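Local coordinates for protein glutaredoxin (Chlorella sorokiniana, PDB 4I2U) that binds glutathione on a thioredoxin fold and probably reduces disulfides or glutathione mixed disulfides to keep cell redox homeostasis, at residues D85-L90 against G94-M99; R33-F38 against P72-D77. All coordinates share one frame; numbering follows the deposited sequence.

Overall arrangement
Contact 1 lies within the helical layer on one face of the thioredoxin-fold sheet, and contact 2 joins that layer to the sheet. Contact 1 (85-90 against 94-99) links successive helices, 84-93 and 95-102. It is partly buried, about 12 Å from the chain centre, and combines a backbone turn with leucine and methionine packing. Its first residue also binds glutathione. Contact 2 (33-38 against 72-77) is deeper, about 5 Å from the chain centre. Buried aliphatic side chains set helix 26-36 on strand 73-76, without hydrogen bonds across. Leu96 packs on Leu35. Thr87 OG1 packs on Val74 and is hydrogen-bonded to the Gly83 carbonyl. The two contacts are thus continuous.

Contact 1 of 2, residues D85-L90 against G94-M99; sequences DDTDAL and GKLEVM. With GSH (glutathione), chain B.
Leu90 and Leu96 join two helices of the thioredoxin fold at the corner where helix 84-93 gives way to helix 95-102. The short segment axes stand at 86°, close to perpendicular. Gly94 makes the corner: its positive phi would jam a CB against the preceding carbonyl. It also takes the N-cap position of the second helix. The carbonyl O of Leu90 receives Leu96 N at 3.0 Å. This N-H points nearly straight at the oxygen but lies well above the carbonyl plane. Gly94 N adds a weak bond to the same oxygen. Leu96 CB lies 3.3 Å from Leu90 O and meets Leu90 CB at 3.9 Å.

The Leu90 side chain fills the angle. Its CG is anti to the carbonyl carbon (chi1 -67°), and the two methyls part from there. Leu90 CD2 lies against Lys95 CB at 3.7 Å and Lys95 CD at 3.9 Å; only the end of the lysine leads away. Leu90 CD1 reaches Met99 CE at 4.2 Å, where a bend at the last torsion of the methionine brings the methyl round. Leu96 turns its CG anti to its own N, sending its methyls toward Leu35 and Ile81.

At the start of 85-90, Asp85 lies in the glutathione pocket. Its OD1 forms a salt bridge with Lys30. Asp85 OD2 lies 3.6 Å from the amino N1 of glutathione. Losing the carboxylate to an alanine would probably leave Lys30 without its mate and remove the negative charge beside the glutathione amino group. Asp85 N donates an almost straight bond to glutathione O11 at 2.9 Å.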
loop_
_atom_site.group_PDB
_atom_site.type_symbol
_atom_site.label_atom_id
_atom_site.label_comp_id
_atom_site.label_asym_id
_atom_site.label_seq_id
_atom_site.Cartn_x
_atom_site.Cartn_y
_atom_site.Cartn_z
ATOM N N ASP A 85 -4.680 9.096 -4.136
ATOM C CA ASP A 85 -5.912 9.826 -3.912
ATOM C C ASP A 85 -6.921 8.946 -3.183
ATOM O O ASP A 85 -7.583 9.405 -2.271
ATOM C CB ASP A 85 -6.500 10.309 -5.225
ATOM C CG ASP A 85 -5.730 11.468 -5.826
ATOM O OD1 ASP A 85 -4.934 12.117 -5.112
ATOM O OD2 ASP A 85 -5.931 11.694 -7.028
ATOM N N ASP A 86 -7.035 7.680 -3.576
ATOM C CA ASP A 86 -7.990 6.779 -2.922
ATOM C C ASP A 86 -7.645 6.594 -1.455
ATOM O O ASP A 86 -8.531 6.619 -0.583
ATOM C CB ASP A 86 -8.011 5.391 -3.576
ATOM C CG ASP A 86 -8.512 5.397 -4.992
ATOM O OD1 ASP A 86 -9.425 6.185 -5.316
ATOM O OD2 ASP A 86 -7.992 4.576 -5.778
ATOM N N THR A 87 -6.371 6.387 -1.160
ATOM C CA THR A 87 -5.958 6.112 0.205
ATOM C C THR A 87 -6.186 7.342 1.072
ATOM O O THR A 87 -6.647 7.231 2.220
ATOM C CB THR A 87 -4.491 5.660 0.251
ATOM O OG1 THR A 87 -4.339 4.439 -0.481
ATOM C CG2 THR A 87 -4.029 5.413 1.675
ATOM N N ASP A 88 -5.860 8.510 0.558
ATOM C CA ASP A 88 -6.121 9.749 1.269
ATOM C C ASP A 88 -7.615 9.940 1.539
ATOM O O ASP A 88 -8.014 10.328 2.638
ATOM C CB ASP A 88 -5.578 10.915 0.457
ATOM C CG ASP A 88 -5.708 12.216 1.176
ATOM O OD1 ASP A 88 -4.928 12.443 2.128
ATOM O OD2 ASP A 88 -6.611 12.996 0.799
ATOM N N ALA A 89 -8.448 9.669 0.545
ATOM C CA ALA A 89 -9.897 9.783 0.714
ATOM C C ALA A 89 -10.410 8.811 1.767
ATOM O O ALA A 89 -11.249 9.164 2.601
ATOM C CB ALA A 89 -10.589 9.546 -0.604
ATOM N N LEU A 90 -9.908 7.585 1.752
ATOM C CA LEU A 90 -10.328 6.587 2.738
ATOM C C LEU A 90 -9.861 6.939 4.144
ATOM O O LEU A 90 -10.540 6.660 5.117
ATOM C CB LEU A 90 -9.809 5.213 2.320
ATOM C CG LEU A 90 -10.451 4.674 1.052
ATOM C CD1 LEU A 90 -9.595 3.516 0.560
ATOM C CD2 LEU A 90 -11.878 4.223 1.260
ATOM N N GLY A 94 -13.143 7.627 7.057
ATOM C CA GLY A 94 -13.380 6.667 8.115
ATOM C C GLY A 94 -13.190 5.232 7.693
ATOM O O GLY A 94 -13.013 4.355 8.539
ATOM N N LYS A 95 -13.216 4.960 6.392
ATOM C CA LYS A 95 -13.167 3.580 5.924
ATOM C C LYS A 95 -11.785 2.958 6.081
ATOM O O LYS A 95 -11.659 1.742 6.299
ATOM C CB LYS A 95 -13.630 3.485 4.468
ATOM C CG LYS A 95 -15.075 3.820 4.266
ATOM C CD LYS A 95 -15.450 3.637 2.802
ATOM C CE LYS A 95 -16.852 4.118 2.521
ATOM N NZ LYS A 95 -17.669 4.136 3.757
ATOM N N LEU A 96 -10.727 3.745 5.952
ATOM C CA LEU A 96 -9.398 3.198 6.143
ATOM C C LEU A 96 -9.233 2.717 7.574
ATOM O O LEU A 96 -8.718 1.622 7.827
ATOM C CB LEU A 96 -8.337 4.229 5.784
ATOM C CG LEU A 96 -6.893 3.735 5.956
ATOM C CD1 LEU A 96 -6.594 2.504 5.095
ATOM C CD2 LEU A 96 -5.948 4.841 5.618
ATOM N N GLU A 97 -9.678 3.513 8.526
ATOM C CA GLU A 97 -9.597 3.113 9.925
ATOM C C GLU A 97 -10.363 1.825 10.174
ATOM O O GLU A 97 -9.900 0.966 10.904
ATOM C CB GLU A 97 -10.140 4.214 10.835
ATOM C CG GLU A 97 -9.200 5.373 11.008
ATOM C CD GLU A 97 -9.907 6.578 11.563
ATOM O OE1 GLU A 97 -10.489 7.350 10.781
ATOM O OE2 GLU A 97 -9.901 6.750 12.799
ATOM N N VAL A 98 -11.545 1.681 9.587
ATOM C CA VAL A 98 -12.292 0.441 9.743
ATOM C C VAL A 98 -11.462 -0.732 9.228
ATOM O O VAL A 98 -11.359 -1.767 9.889
ATOM C CB VAL A 98 -13.659 0.496 9.007
ATOM C CG1 VAL A 98 -14.336 -0.888 8.986
ATOM C CG2 VAL A 98 -14.568 1.533 9.652
ATOM N N MET A 99 -10.870 -0.587 8.051
ATOM C CA MET A 99 -10.045 -1.664 7.511
ATOM C C MET A 99 -8.843 -1.982 8.371
ATOM O O MET A 99 -8.488 -3.154 8.559
ATOM C CB MET A 99 -9.585 -1.326 6.099
ATOM C CG MET A 99 -10.733 -1.361 5.108
ATOM S SD MET A 99 -10.266 -1.213 3.392
ATOM C CE MET A 99 -9.802 0.455 3.393
HETATM N N1 GSH B . -4.322 9.422 -9.298
HETATM C CA1 GSH B . -3.261 8.418 -9.127
HETATM C C1 GSH B . -3.195 8.105 -7.654
HETATM O O11 GSH B . -3.983 8.705 -6.898
HETATM O O12 GSH B . -2.390 7.240 -7.222
HETATM C CB1 GSH B . -1.969 8.980 -9.713
HETATM C CG1 GSH B . -0.811 7.989 -9.689
HETATM C CD1 GSH B . 0.210 8.293 -10.772
HETATM O OE1 GSH B . -0.128 8.595 -11.919
HETATM N N2 GSH B . 1.482 8.172 -10.440
HETATM C CA2 GSH B . 2.559 8.323 -11.424
HETATM C C2 GSH B . 2.923 7.012 -12.084
HETATM O O2 GSH B . 2.579 5.944 -11.601
HETATM C CB2 GSH B . 3.792 8.946 -10.767
HETATM S SG2 GSH B . 3.517 10.678 -10.302
HETATM N N3 GSH B . 3.589 7.081 -13.227
HETATM C CA3 GSH B . 3.853 5.895 -14.005
HETATM C C3 GSH B . 4.915 4.988 -13.434
HETATM O O31 GSH B . 5.661 5.366 -12.508
HETATM O O32 GSH B . 4.982 3.850 -13.956
#

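Contact 2 of 2, residues R33-F38 against P72-D77; sequences RALEKF and PRVFID
The carbonyl O of Leu35 accepts Phe38 N at 3.0 Å, an i to i+3 backbone bond. The side chain of the same leucine faces strand 73-76, and it makes the whole contact from the helix side. This is helix-on-sheet packing in the thioredoxin fold. No hydrogen bond crosses between the segments.

Leu35 divides its two methyls between two strand residues. The second torsion (chi2 164°) sets this fork. Leu35 CD1 meets Val74 CG1 at 4.4 Å. Leu35 CD2 meets Ile76 CD1 at 4.2 Å. Val74 and Ile76 are two apart on the strand, so both point to this face. Ile76 is bent at its second torsion (chi2 -58°), which folds CD1 back toward the leucine. These are methyl-to-methyl touches at ordinary packing distance. They bury a modest area between the segments, 84 Å², all of it from Leu35, Val74 and Ile76.

Pro72 follows a cis peptide bond, as in thioredoxins and other glutaredoxins, and it touches glutathione. It comes just before the strand that carries Val74 and Ile76.

The leucine has further apolar neighbours in Val17 of strand 17-21 and Ile44. Ile19 of strand 17-21 lies against Val74, and helix 95-102 brings Leu100 onto Ile76. Helix 26-36 lies beside helices 84-93 and 95-102 on the same face of the sheet: Thr87 reaches both Ala34 and Val74, and Leu96 reaches both Leu35 and Ile76.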
loop_
_atom_site.group_PDB
_atom_site.type_symbol
_atom_site.label_atom_id
_atom_site.label_comp_id
_atom_site.label_asym_id
_atom_site.label_seq_id
_atom_site.Cartn_x
_atom_site.Cartn_y
_atom_site.Cartn_z
ATOM N N ARG A 33 1.539 9.496 3.938
ATOM C CA ARG A 33 1.120 10.418 4.988
ATOM C C ARG A 33 -0.254 10.072 5.518
ATOM O O ARG A 33 -0.516 10.197 6.717
ATOM C CB ARG A 33 1.190 11.863 4.495
ATOM C CG ARG A 33 2.627 12.368 4.358
ATOM C CD ARG A 33 2.712 13.738 3.671
ATOM N NE ARG A 33 4.077 14.267 3.701
ATOM C CZ ARG A 33 4.530 15.255 2.928
ATOM N NH1 ARG A 33 3.731 15.840 2.042
ATOM N NH2 ARG A 33 5.797 15.657 3.045
ATOM N N ALA A 34 -1.143 9.613 4.651
ATOM C CA ALA A 34 -2.463 9.188 5.092
ATOM C C ALA A 34 -2.374 8.003 6.053
ATOM O O ALA A 34 -3.006 7.994 7.112
ATOM C CB ALA A 34 -3.323 8.832 3.893
ATOM N N LEU A 35 -1.596 6.993 5.696
ATOM C CA LEU A 35 -1.419 5.829 6.547
ATOM C C LEU A 35 -0.732 6.193 7.871
ATOM O O LEU A 35 -1.064 5.632 8.924
ATOM C CB LEU A 35 -0.597 4.768 5.812
ATOM C CG LEU A 35 -1.296 4.148 4.592
ATOM C CD1 LEU A 35 -0.290 3.438 3.733
ATOM C CD2 LEU A 35 -2.391 3.197 5.040
ATOM N N GLU A 36 0.182 7.157 7.836
ATOM C CA GLU A 36 0.960 7.526 9.013
ATOM C C GLU A 36 0.142 8.275 10.035
ATOM O O GLU A 36 0.601 8.451 11.162
ATOM C CB GLU A 36 2.177 8.352 8.611
ATOM C CG GLU A 36 3.267 7.525 7.932
ATOM C CD GLU A 36 4.279 8.354 7.169
ATOM O OE1 GLU A 36 4.280 9.592 7.313
ATOM O OE2 GLU A 36 5.068 7.752 6.419
ATOM N N LYS A 37 -1.070 8.693 9.693
ATOM C CA LYS A 37 -1.973 9.252 10.694
ATOM C C LYS A 37 -2.344 8.189 11.718
ATOM O O LYS A 37 -2.692 8.512 12.851
ATOM C CB LYS A 37 -3.251 9.764 10.044
ATOM C CG LYS A 37 -3.073 10.914 9.084
ATOM C CD LYS A 37 -4.382 11.193 8.354
ATOM C CE LYS A 37 -4.271 12.376 7.409
ATOM N NZ LYS A 37 -4.324 13.681 8.123
ATOM N N PHE A 38 -2.305 6.924 11.321
ATOM C CA PHE A 38 -2.826 5.837 12.150
ATOM C C PHE A 38 -1.786 4.847 12.604
ATOM O O PHE A 38 -1.983 4.193 13.639
ATOM C CB PHE A 38 -3.924 5.102 11.383
ATOM C CG PHE A 38 -4.973 6.017 10.846
ATOM C CD1 PHE A 38 -5.806 6.687 11.716
ATOM C CD2 PHE A 38 -5.089 6.258 9.494
ATOM C CE1 PHE A 38 -6.765 7.554 11.251
ATOM C CE2 PHE A 38 -6.059 7.128 9.019
ATOM C CZ PHE A 38 -6.894 7.777 9.898
ATOM N N PRO A 72 0.994 5.086 -6.274
ATOM C CA PRO A 72 1.144 3.881 -5.457
ATOM C C PRO A 72 0.048 2.844 -5.694
ATOM O O PRO A 72 -0.991 3.133 -6.282
ATOM C CB PRO A 72 1.026 4.419 -4.024
ATOM C CG PRO A 72 0.051 5.577 -4.200
ATOM C CD PRO A 72 0.420 6.209 -5.514
ATOM N N ARG A 73 0.288 1.635 -5.197
ATOM C CA ARG A 73 -0.745 0.614 -5.082
ATOM C C ARG A 73 -0.721 0.154 -3.641
ATOM O O ARG A 73 0.285 -0.339 -3.153
ATOM C CB ARG A 73 -0.519 -0.545 -6.057
ATOM C CG ARG A 73 -0.456 -0.130 -7.527
ATOM C CD ARG A 73 -1.809 -0.159 -8.220
ATOM N NE ARG A 73 -1.936 0.819 -9.294
ATOM C CZ ARG A 73 -3.018 0.950 -10.047
ATOM N NH1 ARG A 73 -4.046 0.116 -9.896
ATOM N NH2 ARG A 73 -3.069 1.900 -10.965
ATOM N N VAL A 74 -1.827 0.385 -2.941
ATOM C CA VAL A 74 -1.911 0.188 -1.492
ATOM C C VAL A 74 -2.786 -1.019 -1.177
ATOM O O VAL A 74 -3.877 -1.190 -1.753
ATOM C CB VAL A 74 -2.472 1.444 -0.823
ATOM C CG1 VAL A 74 -2.522 1.295 0.674
ATOM C CG2 VAL A 74 -1.631 2.665 -1.219
ATOM N N PHE A 75 -2.298 -1.846 -0.251
ATOM C CA PHE A 75 -2.977 -3.075 0.156
ATOM C C PHE A 75 -3.095 -3.126 1.677
ATOM O O PHE A 75 -2.111 -2.884 2.397
ATOM C CB PHE A 75 -2.200 -4.303 -0.295
ATOM C CG PHE A 75 -2.093 -4.470 -1.771
ATOM C CD1 PHE A 75 -1.179 -3.744 -2.511
ATOM C CD2 PHE A 75 -2.883 -5.406 -2.412
ATOM C CE1 PHE A 75 -1.063 -3.946 -3.869
ATOM C CE2 PHE A 75 -2.773 -5.600 -3.774
ATOM C CZ PHE A 75 -1.855 -4.882 -4.501
ATOM N N ILE A 76 -4.297 -3.418 2.174
ATOM C CA ILE A 76 -4.541 -3.589 3.598
ATOM C C ILE A 76 -4.972 -5.032 3.805
ATOM O O ILE A 76 -6.003 -5.469 3.289
ATOM C CB ILE A 76 -5.658 -2.653 4.099
ATOM C CG1 ILE A 76 -5.390 -1.187 3.728
ATOM C CG2 ILE A 76 -5.833 -2.827 5.595
ATOM C CD1 ILE A 76 -4.081 -0.609 4.257
ATOM N N ASP A 77 -4.168 -5.787 4.528
ATOM C CA ASP A 77 -4.421 -7.207 4.778
ATOM C C ASP A 77 -4.671 -7.965 3.474
ATOM O O ASP A 77 -5.522 -8.855 3.393
ATOM C CB ASP A 77 -5.597 -7.382 5.742
ATOM C CG ASP A 77 -5.459 -8.605 6.646
ATOM O OD1 ASP A 77 -4.477 -9.370 6.495
ATOM O OD2 ASP A 77 -6.350 -8.769 7.491
#